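ApRick protease (Rickettsia conorii, PDB 5C9F) is a retropepsin-like aspartic protease whose protease domain, the part in this chain, probably cleaves peptide bonds as aspartic endopeptidases do. Local coordinates at residues A76-N81 with G94-G99. Numbering follows the deposited sequence.
Sequences APITLN and GHVGLG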
loop_
_atom_site.group_PDB
_atom_site.type_symbol
_atom_site.label_atom_id
_atom_site.label_comp_id
_atom_site.label_asym_id
_atom_site.label_seq_id
_atom_site.Cartn_x
_atom_site.Cartn_y
_atom_site.Cartn_z
ATOM N N ALA A 76 -20.487 5.966 32.162
ATOM C CA ALA A 76 -20.656 7.275 31.531
ATOM C C ALA A 76 -20.094 7.191 30.133
ATOM O O ALA A 76 -18.928 6.800 29.937
ATOM C CB ALA A 76 -19.932 8.368 32.315
ATOM N N PRO A 77 -20.895 7.558 29.133
ATOM C CA PRO A 77 -20.392 7.583 27.765
ATOM C C PRO A 77 -19.452 8.747 27.553
ATOM O O PRO A 77 -19.672 9.787 28.123
ATOM C CB PRO A 77 -21.671 7.756 26.919
ATOM C CG PRO A 77 -22.658 8.354 27.846
ATOM C CD PRO A 77 -22.340 7.845 29.204
ATOM N N ILE A 78 -18.397 8.544 26.758
ATOM C CA ILE A 78 -17.456 9.585 26.401
ATOM C C ILE A 78 -17.122 9.441 24.937
ATOM O O ILE A 78 -17.370 8.405 24.333
ATOM C CB ILE A 78 -16.175 9.524 27.237
ATOM C CG1 ILE A 78 -15.525 8.127 27.124
ATOM C CG2 ILE A 78 -16.476 9.854 28.726
ATOM C CD1 ILE A 78 -14.154 8.039 27.709
ATOM N N THR A 79 -16.495 10.472 24.398
ATOM C CA THR A 79 -15.916 10.440 23.051
ATOM C C THR A 79 -14.440 10.826 23.101
ATOM O O THR A 79 -14.077 11.762 23.764
ATOM C CB THR A 79 -16.663 11.404 22.125
ATOM O OG1 THR A 79 -18.035 11.001 22.078
ATOM C CG2 THR A 79 -16.073 11.374 20.737
ATOM N N LEU A 80 -13.602 10.011 22.473
ATOM C CA LEU A 80 -12.180 10.220 22.489
ATOM C C LEU A 80 -11.803 10.946 21.187
ATOM O O LEU A 80 -11.977 10.438 20.096
ATOM C CB LEU A 80 -11.477 8.920 22.641
ATOM C CG LEU A 80 -11.792 8.159 23.955
ATOM C CD1 LEU A 80 -11.248 6.756 23.846
ATOM C CD2 LEU A 80 -11.230 8.815 25.178
ATOM N N ASN A 81 -11.308 12.155 21.325
ATOM C CA ASN A 81 -11.004 12.983 20.167
ATOM C C ASN A 81 -10.044 12.287 19.226
ATOM O O ASN A 81 -10.264 12.281 18.025
ATOM C CB ASN A 81 -10.405 14.325 20.599
ATOM C CG ASN A 81 -11.381 15.157 21.400
ATOM O OD1 ASN A 81 -12.574 15.090 21.195
ATOM N ND2 ASN A 81 -10.864 15.935 22.334
ATOM N N GLY A 94 -16.460 5.670 23.665
ATOM C CA GLY A 94 -16.051 4.890 24.822
ATOM C C GLY A 94 -16.963 5.133 25.977
ATOM O O GLY A 94 -17.961 5.857 25.877
ATOM N N HIS A 95 -16.656 4.511 27.094
ATOM C CA HIS A 95 -17.375 4.777 28.292
ATOM C C HIS A 95 -16.459 4.483 29.458
ATOM O O HIS A 95 -15.452 3.802 29.314
ATOM C CB HIS A 95 -18.623 3.893 28.410
ATOM C CG HIS A 95 -18.307 2.428 28.501
ATOM N ND1 HIS A 95 -18.294 1.618 27.398
ATOM C CD2 HIS A 95 -18.040 1.619 29.565
ATOM C CE1 HIS A 95 -18.027 0.371 27.767
ATOM N NE2 HIS A 95 -17.863 0.346 29.070
ATOM N N VAL A 96 -16.778 5.077 30.594
ATOM C CA VAL A 96 -16.044 4.792 31.834
ATOM C C VAL A 96 -16.944 4.220 32.899
ATOM O O VAL A 96 -18.017 4.774 33.190
ATOM C CB VAL A 96 -15.171 5.976 32.312
ATOM C CG1 VAL A 96 -15.627 7.298 31.786
ATOM C CG2 VAL A 96 -14.946 5.954 33.789
ATOM N N GLY A 97 -16.511 3.087 33.445
ATOM C CA GLY A 97 -17.240 2.402 34.475
ATOM C C GLY A 97 -16.962 3.037 35.858
ATOM O O GLY A 97 -16.229 4.018 35.975
ATOM N N LEU A 98 -17.570 2.476 36.894
ATOM C CA LEU A 98 -17.453 2.963 38.287
ATOM C C LEU A 98 -16.370 2.231 39.027
ATOM O O LEU A 98 -16.000 2.616 40.130
ATOM C CB LEU A 98 -18.786 2.827 39.027
ATOM C CG LEU A 98 -19.875 3.847 38.667
ATOM C CD1 LEU A 98 -21.183 3.584 39.405
ATOM C CD2 LEU A 98 -19.354 5.255 38.989
ATOM N N GLY A 99 -15.861 1.156 38.446
ATOM C CA GLY A 99 -14.739 0.519 39.079
ATOM C C GLY A 99 -14.551 -0.947 38.830
ATOM O O GLY A 99 -13.595 -1.559 39.333
#
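Ile78 lays its CG1 branch over the peptide of Gly94, with CG1 3.5 Å from Gly94 C, while its other branch, CG2, meets CG1 of Val96 at 4.1 Å. Chi1 of 56° sets CG1 between the backbone N and the carbonyl carbon of Ile78, which leans this branch over the neighbouring strand; CG2, beside the backbone N, is left to face Val96, and the two side chains cross at about a right angle. Ala76 adds its methyl more loosely to this same buried face, where Gly94 has no side chain to compete with Ile78. The backbones pair as antiparallel strands through two hydrogen-bonded pairs. Ala76 and Val96 exchange bonds in both directions, Val96 N reaching Ala76 O at 2.8 Å. Ile78 and Gly94 do likewise: Ile78 N to Gly94 O is nearly straight at the hydrogen (174°), yet the donor stands above the carbonyl plane, 48° out of it. Between them lies the non-hydrogen-bonded pair of Pro77 and His95, whose CA atoms approach to 4.2 Å. Pro77, exposed on the other face, costs this pairing nothing, since a residue of such a pair gives no N-H bond to the facing strand. Ala76 O also receives a CA-H...O contact from His95 CA at 3.0 Å, and CB of His95 packs against that oxygen at 3.3 Å. The imidazole turns off from the pair: ND1 is hydrogen-bonded to Asp42 OD2 and the ring stacks with Tyr66, which together would limit its rotation. Segments 76-81 and 94-99 lie on the two arms of the hairpin formed by strands 71-84 and 88-97. Along its far edge strand 88-97 pairs in parallel with strand 43-45, His95 bonding to the backbones of Ile43 and Leu45, while Leu45 and the loop residue Leu60 pack on the face carrying Ile78 and Val96.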